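Local coordinates for putative polysaccharide biosynthesis protein with aminopeptidase-like domain (Clostridium acetobutylicum, PDB 3K9T) that binds one zinc ion per subunit and probably takes part in the biosynthesis of modified polysaccharides, with no peptidase activity expected despite its aminopeptidase-like domain, at residues V38-M42 / S166-G170; P68-I73 / V96-S100; L203-I207 / S342-Y346. All coordinates share one frame; numbering follows the deposited sequence.

Contact 1: V38-M42 / S166-G170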
loop_
_atom_site.group_PDB
_atom_site.type_symbol
_atom_site.label_atom_id
_atom_site.label_comp_id
_atom_site.label_asym_id
_atom_site.label_seq_id
_atom_site.Cartn_x
_atom_site.Cartn_y
_atom_site.Cartn_z
ATOM N N VAL A 38 11.417 15.935 44.067
ATOM C CA VAL A 38 10.323 16.227 43.156
ATOM C C VAL A 38 9.721 17.555 43.569
ATOM O O VAL A 38 9.430 18.406 42.704
ATOM C CB VAL A 38 9.234 15.150 43.155
ATOM C CG1 VAL A 38 8.160 15.509 42.102
ATOM C CG2 VAL A 38 9.829 13.721 42.928
ATOM N N ARG A 39 9.556 17.765 44.885
ATOM C CA ARG A 39 8.990 19.037 45.368
ATOM C C ARG A 39 9.867 20.234 45.037
ATOM O O ARG A 39 9.348 21.270 44.607
ATOM C CB ARG A 39 8.646 18.978 46.847
ATOM C CG ARG A 39 7.508 18.006 47.105
ATOM C CD ARG A 39 7.256 17.749 48.565
ATOM N NE ARG A 39 6.296 16.650 48.729
ATOM C CZ ARG A 39 6.568 15.468 49.281
ATOM N NH1 ARG A 39 7.759 15.209 49.767
ATOM N NH2 ARG A 39 5.635 14.540 49.368
ATOM N N LYS A 40 11.196 20.084 45.157
ATOM C CA LYS A 40 12.101 21.195 44.821
ATOM C C LYS A 40 12.001 21.491 43.334
ATOM O O LYS A 40 12.123 22.634 42.896
ATOM C CB LYS A 40 13.535 20.894 45.288
ATOM C CG LYS A 40 14.428 22.109 45.421
ATOM N N THR A 41 11.727 20.450 42.550
ATOM C CA THR A 41 11.617 20.564 41.103
ATOM C C THR A 41 10.338 21.310 40.701
ATOM O O THR A 41 10.370 22.133 39.796
ATOM C CB THR A 41 11.716 19.156 40.431
ATOM O OG1 THR A 41 12.996 18.622 40.715
ATOM C CG2 THR A 41 11.539 19.201 38.906
HETATM N N MSE A 42 9.233 21.011 41.384
HETATM C CA MSE A 42 7.979 21.725 41.199
HETATM C C MSE A 42 8.122 23.192 41.635
HETATM O O MSE A 42 7.484 24.089 41.046
HETATM C CB MSE A 42 6.864 21.070 42.001
HETATM C CG MSE A 42 6.577 19.628 41.604
HETATM SE SE MSE A 42 6.041 19.342 39.730
HETATM C CE MSE A 42 6.043 17.348 39.717
ATOM N N SER A 166 3.549 10.816 50.556
ATOM C CA SER A 166 2.733 11.044 49.391
ATOM C C SER A 166 3.533 11.257 48.122
ATOM O O SER A 166 4.715 11.648 48.155
ATOM C CB SER A 166 1.819 12.240 49.624
ATOM O OG SER A 166 2.595 13.368 49.922
ATOM N N LEU A 167 2.844 11.002 47.005
ATOM C CA LEU A 167 3.398 11.109 45.667
ATOM C C LEU A 167 2.975 12.442 45.055
ATOM O O LEU A 167 1.779 12.736 44.963
ATOM C CB LEU A 167 2.906 9.938 44.788
ATOM C CG LEU A 167 3.327 9.889 43.307
ATOM C CD1 LEU A 167 3.513 8.449 42.841
ATOM C CD2 LEU A 167 2.353 10.605 42.450
ATOM N N THR A 168 3.975 13.223 44.649
ATOM C CA THR A 168 3.768 14.540 44.060
ATOM C C THR A 168 3.586 14.480 42.558
ATOM O O THR A 168 4.358 13.786 41.874
ATOM C CB THR A 168 4.988 15.462 44.305
ATOM O OG1 THR A 168 5.355 15.406 45.692
ATOM C CG2 THR A 168 4.651 16.923 43.878
ATOM N N TYR A 169 2.557 15.167 42.060
ATOM C CA TYR A 169 2.493 15.481 40.625
ATOM C C TYR A 169 1.998 16.907 40.429
ATOM O O TYR A 169 1.236 17.421 41.250
ATOM C CB TYR A 169 1.701 14.470 39.778
ATOM C CG TYR A 169 0.193 14.459 39.934
ATOM C CD1 TYR A 169 -0.597 15.308 39.217
ATOM C CD2 TYR A 169 -0.425 13.553 40.739
ATOM C CE1 TYR A 169 -1.939 15.270 39.312
ATOM C CE2 TYR A 169 -1.792 13.506 40.843
ATOM C CZ TYR A 169 -2.541 14.361 40.134
ATOM O OH TYR A 169 -3.916 14.335 40.270
ATOM N N GLY A 170 2.468 17.542 39.359
ATOM C CA GLY A 170 2.073 18.908 39.017
ATOM C C GLY A 170 1.258 18.991 37.729
ATOM O O GLY A 170 1.435 18.197 36.814
#
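Arg39 lies across Thr168 and brings its guanidinium to Ser166. With CG set anti to its carbonyl carbon (chi1 -67°), the side chain leaves CB beside the helix and runs extended from CG to NE. CG already meets Thr168 OG1, at 3.7 Å. Further along, NE stands 3.4 Å from the same Thr168 OG1, but the angle is too poor for a hydrogen bond. At the tip, NH2 is 3.3 Å from Ser166 O. Thr168 OG1 and Ser166 O both lie oblique to the guanidinium plane. Its clear charge partners come from neighbouring parts of the chain: Glu70 at NH1, and Glu55, which forms a salt bridge with NH2. Glu55 also hydrogen-bonds Ser166 OG and Thr168 OG1, so one carboxylate on strand 52-57 ties the arginine to both strand hydroxyls.

This is helix-on-sheet packing of the aminopeptidase-like domain. Strand 166-174 lies next to strand 52-57, an outermost strand of the mixed sheet, and the short axes of helix and strand run nearly parallel, 22° apart, with a closest approach of 8.9 Å.

Below the polar layer the contact turns apolar. Val38 and Thr168 pass alongside in opposite directions, Val38 CG1 3.9 Å from Thr168 CB. Met42, built as selenomethionine, reaches toward Thr168, with its CG 4.0 Å from Thr168 CG2. A bend at chi2 (-59°) then turns the selenium and CE onto the strand backbone, where CE lies 3.6 Å from Gly170 N. The same side chain also touches Ile53 and Phe224 on the two strands that flank 166-174.

Contact 2: P68-I73 / V96-S100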
loop_
_atom_site.group_PDB
_atom_site.type_symbol
_atom_site.label_atom_id
_atom_site.label_comp_id
_atom_site.label_asym_id
_atom_site.label_seq_id
_atom_site.Cartn_x
_atom_site.Cartn_y
_atom_site.Cartn_z
ATOM N N PRO A 68 3.234 4.077 46.071
ATOM C CA PRO A 68 4.306 3.623 46.992
ATOM C C PRO A 68 4.567 4.505 48.220
ATOM O O PRO A 68 4.022 5.591 48.344
ATOM C CB PRO A 68 5.559 3.657 46.115
ATOM C CG PRO A 68 5.287 4.742 45.087
ATOM C CD PRO A 68 3.769 4.677 44.832
ATOM N N LYS A 69 5.414 4.004 49.110
ATOM C CA LYS A 69 5.960 4.803 50.193
ATOM C C LYS A 69 6.803 5.918 49.601
ATOM O O LYS A 69 7.286 5.838 48.462
ATOM C CB LYS A 69 6.826 3.972 51.137
ATOM C CG LYS A 69 6.011 2.975 51.945
ATOM C CD LYS A 69 6.778 2.270 53.065
ATOM C CE LYS A 69 5.837 1.309 53.794
ATOM N NZ LYS A 69 5.807 1.546 55.261
ATOM N N GLU A 70 6.962 6.974 50.388
ATOM C CA GLU A 70 7.740 8.099 49.966
ATOM C C GLU A 70 9.181 7.872 50.366
ATOM O O GLU A 70 9.459 7.436 51.490
ATOM C CB GLU A 70 7.190 9.390 50.596
ATOM C CG GLU A 70 8.039 10.600 50.256
ATOM C CD GLU A 70 7.485 11.899 50.768
ATOM O OE1 GLU A 70 6.243 12.039 50.950
ATOM O OE2 GLU A 70 8.320 12.804 50.954
ATOM N N TRP A 71 10.088 8.207 49.453
ATOM C CA TRP A 71 11.534 8.050 49.661
ATOM C C TRP A 71 12.208 9.413 49.698
ATOM O O TRP A 71 11.866 10.311 48.901
ATOM C CB TRP A 71 12.150 7.214 48.528
ATOM C CG TRP A 71 13.607 6.913 48.687
ATOM C CD1 TRP A 71 14.173 6.107 49.635
ATOM C CD2 TRP A 71 14.686 7.404 47.888
ATOM N NE1 TRP A 71 15.536 6.067 49.475
ATOM C CE2 TRP A 71 15.876 6.854 48.407
ATOM C CE3 TRP A 71 14.766 8.252 46.779
ATOM C CZ2 TRP A 71 17.129 7.126 47.855
ATOM C CZ3 TRP A 71 16.016 8.507 46.217
ATOM C CH2 TRP A 71 17.177 7.943 46.755
ATOM N N ASN A 72 13.177 9.551 50.609
ATOM C CA ASN A 72 13.984 10.766 50.729
ATOM C C ASN A 72 15.419 10.435 51.071
ATOM O O ASN A 72 15.676 9.368 51.613
ATOM C CB ASN A 72 13.397 11.699 51.766
ATOM C CG ASN A 72 12.235 12.476 51.217
ATOM O OD1 ASN A 72 12.418 13.382 50.379
ATOM N ND2 ASN A 72 11.020 12.113 51.646
ATOM N N ILE A 73 16.351 11.338 50.764
ATOM C CA ILE A 73 17.758 11.063 51.023
ATOM C C ILE A 73 18.480 12.351 51.379
ATOM O O ILE A 73 18.304 13.351 50.704
ATOM C CB ILE A 73 18.415 10.307 49.805
ATOM C CG1 ILE A 73 19.893 9.958 50.059
ATOM C CG2 ILE A 73 18.269 11.101 48.504
ATOM C CD1 ILE A 73 20.398 8.748 49.235
ATOM N N VAL A 96 23.808 6.603 44.155
ATOM C CA VAL A 96 22.904 5.831 45.009
ATOM C C VAL A 96 21.744 5.295 44.185
ATOM O O VAL A 96 21.166 6.015 43.373
ATOM C CB VAL A 96 22.319 6.657 46.194
ATOM C CG1 VAL A 96 21.287 5.831 46.974
ATOM C CG2 VAL A 96 23.412 7.079 47.128
HETATM N N MSE A 97 21.427 4.020 44.410
HETATM C CA MSE A 97 20.298 3.359 43.776
HETATM C C MSE A 97 19.007 3.975 44.348
HETATM O O MSE A 97 18.809 4.022 45.564
HETATM C CB MSE A 97 20.380 1.859 44.033
HETATM C CG MSE A 97 19.233 1.025 43.445
HETATM SE SE MSE A 97 19.277 -0.779 44.179
HETATM C CE MSE A 97 20.812 -1.426 43.154
ATOM N N SER A 98 18.148 4.474 43.462
ATOM C CA SER A 98 16.965 5.204 43.886
ATOM C C SER A 98 16.091 4.268 44.701
ATOM O O SER A 98 15.900 3.124 44.322
ATOM C CB SER A 98 16.197 5.758 42.685
ATOM O OG SER A 98 15.272 6.763 43.068
ATOM N N TYR A 99 15.562 4.791 45.800
ATOM C CA TYR A 99 14.754 4.060 46.770
ATOM C C TYR A 99 15.602 3.183 47.695
ATOM O O TYR A 99 15.058 2.298 48.358
ATOM C CB TYR A 99 13.566 3.295 46.124
ATOM C CG TYR A 99 12.250 4.065 46.163
ATOM C CD1 TYR A 99 12.135 5.318 45.554
ATOM C CD2 TYR A 99 11.131 3.557 46.811
ATOM C CE1 TYR A 99 10.941 6.035 45.575
ATOM C CE2 TYR A 99 9.913 4.300 46.856
ATOM C CZ TYR A 99 9.833 5.537 46.241
ATOM O OH TYR A 99 8.655 6.271 46.244
ATOM N N SER A 100 16.908 3.454 47.789
ATOM C CA SER A 100 17.773 2.676 48.685
ATOM C C SER A 100 17.314 2.778 50.143
ATOM O O SER A 100 17.154 3.874 50.689
ATOM C CB SER A 100 19.260 3.097 48.600
ATOM O OG SER A 100 19.932 2.513 47.484
#
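Trp71 and Tyr99 overlap in an offset stack, with the centroids of the indole five-membered ring and the phenol ring 4.9 Å apart and their planes 27° from parallel. Two CH-pi contacts reinforce it: Trp71 CB sits over the tyrosine face, 3.5 Å from its centroid, while Tyr99 CA stands 3.3 Å from the centroid of the indole five-membered ring. The backbone of Tyr99 is therefore part of the stack, its N lying over the middle of the indole.

Tyr99 OH also donates to Lys69 O at 2.6 Å, nearly in line with the C=O bond, and Trp71 NE1 donates to Ser100 O at 3.0 Å, from 40° above the carbonyl plane. Trp71 holds CG anti to its backbone N (chi1 -176°), which carries the indole over the turn at 97-100. Farther along the strand, Ile73 CD1 meets Val96 CG1 tip to tip at 3.8 Å.

The contact joins strand 70-79 of the insert's four-stranded antiparallel sheet to the loop between strands 85-88 and 103-108, with the Ser98 side chain about 9 Å from that of the zinc ligand His190. The turn is of type II, with Tyr99 third and at positive phi, and Ser100 OG closes back on Met97 O at 2.7 Å. From the aminopeptidase-like region, Thr34 OG1 bonds both Tyr99 OH and Trp71 N and Ser32 OG pairs with Ser98 OG; within the insert, Tyr132 meets the Tyr99 ring edge-to-face.

With phenol and indole N-H both bonded to carbonyls across the contact, the two buried rings have their polar atoms satisfied and their rotation restrained.

Contact 3: L203-I207 / S342-Y346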
loop_
_atom_site.group_PDB
_atom_site.type_symbol
_atom_site.label_atom_id
_atom_site.label_comp_id
_atom_site.label_asym_id
_atom_site.label_seq_id
_atom_site.Cartn_x
_atom_site.Cartn_y
_atom_site.Cartn_z
ATOM N N LEU A 203 11.443 21.610 28.428
ATOM C CA LEU A 203 10.750 21.951 27.168
ATOM C C LEU A 203 9.271 22.266 27.376
ATOM O O LEU A 203 8.777 23.281 26.929
ATOM C CB LEU A 203 10.922 20.851 26.108
ATOM C CG LEU A 203 10.034 20.963 24.859
ATOM C CD1 LEU A 203 10.552 22.090 24.079
ATOM C CD2 LEU A 203 9.978 19.695 23.994
ATOM N N ILE A 204 8.566 21.352 28.012
ATOM C CA ILE A 204 7.135 21.467 28.252
ATOM C C ILE A 204 6.887 22.741 29.082
ATOM O O ILE A 204 5.918 23.450 28.840
ATOM C CB ILE A 204 6.650 20.135 28.932
ATOM C CG1 ILE A 204 6.648 19.006 27.901
ATOM C CG2 ILE A 204 5.343 20.185 29.515
ATOM C CD1 ILE A 204 5.891 19.302 26.728
ATOM N N THR A 205 7.801 23.073 29.998
ATOM C CA THR A 205 7.666 24.291 30.783
ATOM C C THR A 205 7.595 25.514 29.863
ATOM O O THR A 205 6.664 26.340 29.963
ATOM C CB THR A 205 8.756 24.401 31.846
ATOM O OG1 THR A 205 8.557 23.324 32.772
ATOM C CG2 THR A 205 8.678 25.759 32.613
ATOM N N PHE A 206 8.527 25.581 28.921
ATOM C CA PHE A 206 8.568 26.690 27.980
ATOM C C PHE A 206 7.453 26.686 26.925
ATOM O O PHE A 206 7.042 27.737 26.472
ATOM C CB PHE A 206 9.970 26.844 27.381
ATOM C CG PHE A 206 10.896 27.617 28.284
ATOM C CD1 PHE A 206 11.479 27.012 29.385
ATOM C CD2 PHE A 206 11.121 28.964 28.074
ATOM C CE1 PHE A 206 12.298 27.728 30.239
ATOM C CE2 PHE A 206 11.944 29.687 28.917
ATOM C CZ PHE A 206 12.545 29.071 29.994
ATOM N N ILE A 207 6.953 25.517 26.555
ATOM C CA ILE A 207 5.809 25.464 25.669
ATOM C C ILE A 207 4.633 26.062 26.426
ATOM O O ILE A 207 3.986 26.943 25.902
ATOM C CB ILE A 207 5.489 24.052 25.173
ATOM C CG1 ILE A 207 6.594 23.619 24.207
ATOM C CG2 ILE A 207 4.100 24.022 24.467
ATOM C CD1 ILE A 207 6.677 22.144 24.080
ATOM N N SER A 342 13.768 21.385 18.980
ATOM C CA SER A 342 12.638 20.640 19.540
ATOM C C SER A 342 11.487 21.588 19.954
ATOM O O SER A 342 10.333 21.309 19.733
ATOM C CB SER A 342 13.100 19.815 20.725
ATOM O OG SER A 342 14.086 18.873 20.330
ATOM N N TYR A 343 11.816 22.729 20.535
ATOM C CA TYR A 343 10.800 23.683 20.968
ATOM C C TYR A 343 10.057 24.289 19.777
ATOM O O TYR A 343 8.841 24.366 19.772
ATOM C CB TYR A 343 11.497 24.733 21.799
ATOM C CG TYR A 343 10.795 26.042 22.030
ATOM C CD1 TYR A 343 9.884 26.195 23.064
ATOM C CD2 TYR A 343 11.128 27.163 21.278
ATOM C CE1 TYR A 343 9.287 27.405 23.312
ATOM C CE2 TYR A 343 10.519 28.394 21.519
ATOM C CZ TYR A 343 9.610 28.503 22.543
ATOM O OH TYR A 343 9.022 29.708 22.806
ATOM N N LYS A 344 10.817 24.721 18.781
ATOM C CA LYS A 344 10.282 25.215 17.515
ATOM C C LYS A 344 9.333 24.168 16.884
ATOM O O LYS A 344 8.227 24.489 16.408
ATOM C CB LYS A 344 11.480 25.565 16.600
ATOM C CG LYS A 344 11.192 25.877 15.141
ATOM C CD LYS A 344 12.302 26.765 14.533
ATOM C CE LYS A 344 13.450 25.992 13.908
ATOM N NZ LYS A 344 13.065 25.468 12.582
ATOM N N THR A 345 9.731 22.903 16.918
ATOM C CA THR A 345 8.931 21.854 16.271
ATOM C C THR A 345 7.598 21.635 17.013
ATOM O O THR A 345 6.523 21.506 16.405
ATOM C CB THR A 345 9.712 20.557 16.095
ATOM O OG1 THR A 345 10.966 20.806 15.394
ATOM C CG2 THR A 345 8.856 19.555 15.341
ATOM N N TYR A 346 7.677 21.600 18.328
ATOM C CA TYR A 346 6.492 21.475 19.149
ATOM C C TYR A 346 5.570 22.652 18.876
ATOM O O TYR A 346 4.363 22.464 18.730
ATOM C CB TYR A 346 6.837 21.355 20.664
ATOM C CG TYR A 346 7.017 19.922 21.168
ATOM C CD1 TYR A 346 8.176 19.201 20.915
ATOM C CD2 TYR A 346 6.034 19.306 21.941
ATOM C CE1 TYR A 346 8.330 17.898 21.403
ATOM C CE2 TYR A 346 6.176 18.011 22.429
ATOM C CZ TYR A 346 7.313 17.303 22.151
ATOM O OH TYR A 346 7.462 16.011 22.638
HETATM O O HOH W 1 8.402 29.885 25.625
#
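Leu203 and Tyr343 both place CG opposite the backbone N (chi1 169° and 162°), which swings the leucine methyls onto helix 336-355 and the tyrosine ring back toward helix 194-211. The two helices pack against each other above the central sheet of the aminopeptidase-like domain. Their short axes come within 10.3 Å at a crossing angle of -47°.

The branches of Leu203 divide the work. CD1 lies 3.5 Å from Tyr343 CA, near the plane of that ring and at its edge, whereas CD2 sits over the face of Tyr346, 3.8 Å from the ring centroid in a CH-pi contact. Ile207 meets the base of the same tyrosine about at a right angle, its CD1 3.5 Å from Tyr346 CB. Beneath, Ile204 and Ile207 rest on Phe222 of strand 219-225, and Tyr346 OH hydrogen-bonds Leu314 O of strand 311-315, so the helix pair is joined to the sheet by apolar contacts and by one buried hydroxyl.

Tyr343 adds a water-mediated link to its direct apolar contacts. Phe206 O lies in the Tyr343 ring plane, 3.9 Å from CE1, and a water donates to Phe206 O at 2.7 Å while hydrogen-bonding Tyr343 OH at 2.9 Å.

Contacts 1 and 2 are neighbours, with centres about 14 Å apart, and contact 2 is nested in the loop that contact 1 closes. They touch directly: Arg39 NH1 and Glu70 OE2 form a salt bridge of 2.7 Å, joining the aminopeptidase-like helix 36-45 to strand 70-79 of the insert. Contact 3 follows both in sequence and lies closer to the chain centre (about 9 Å, against 16 and 23 Å), its centre about 21 Å from that of contact 1 and 30 Å from that of contact 2, touching neither. Contacts 1 and 3 nonetheless share a sheet, since strand 219-225, against which contact 3 rests, is adjacent to strand 166-174. Together they join aminopeptidase-like helices to the mixed sheet and, through contacts 1 and 2, to the insert.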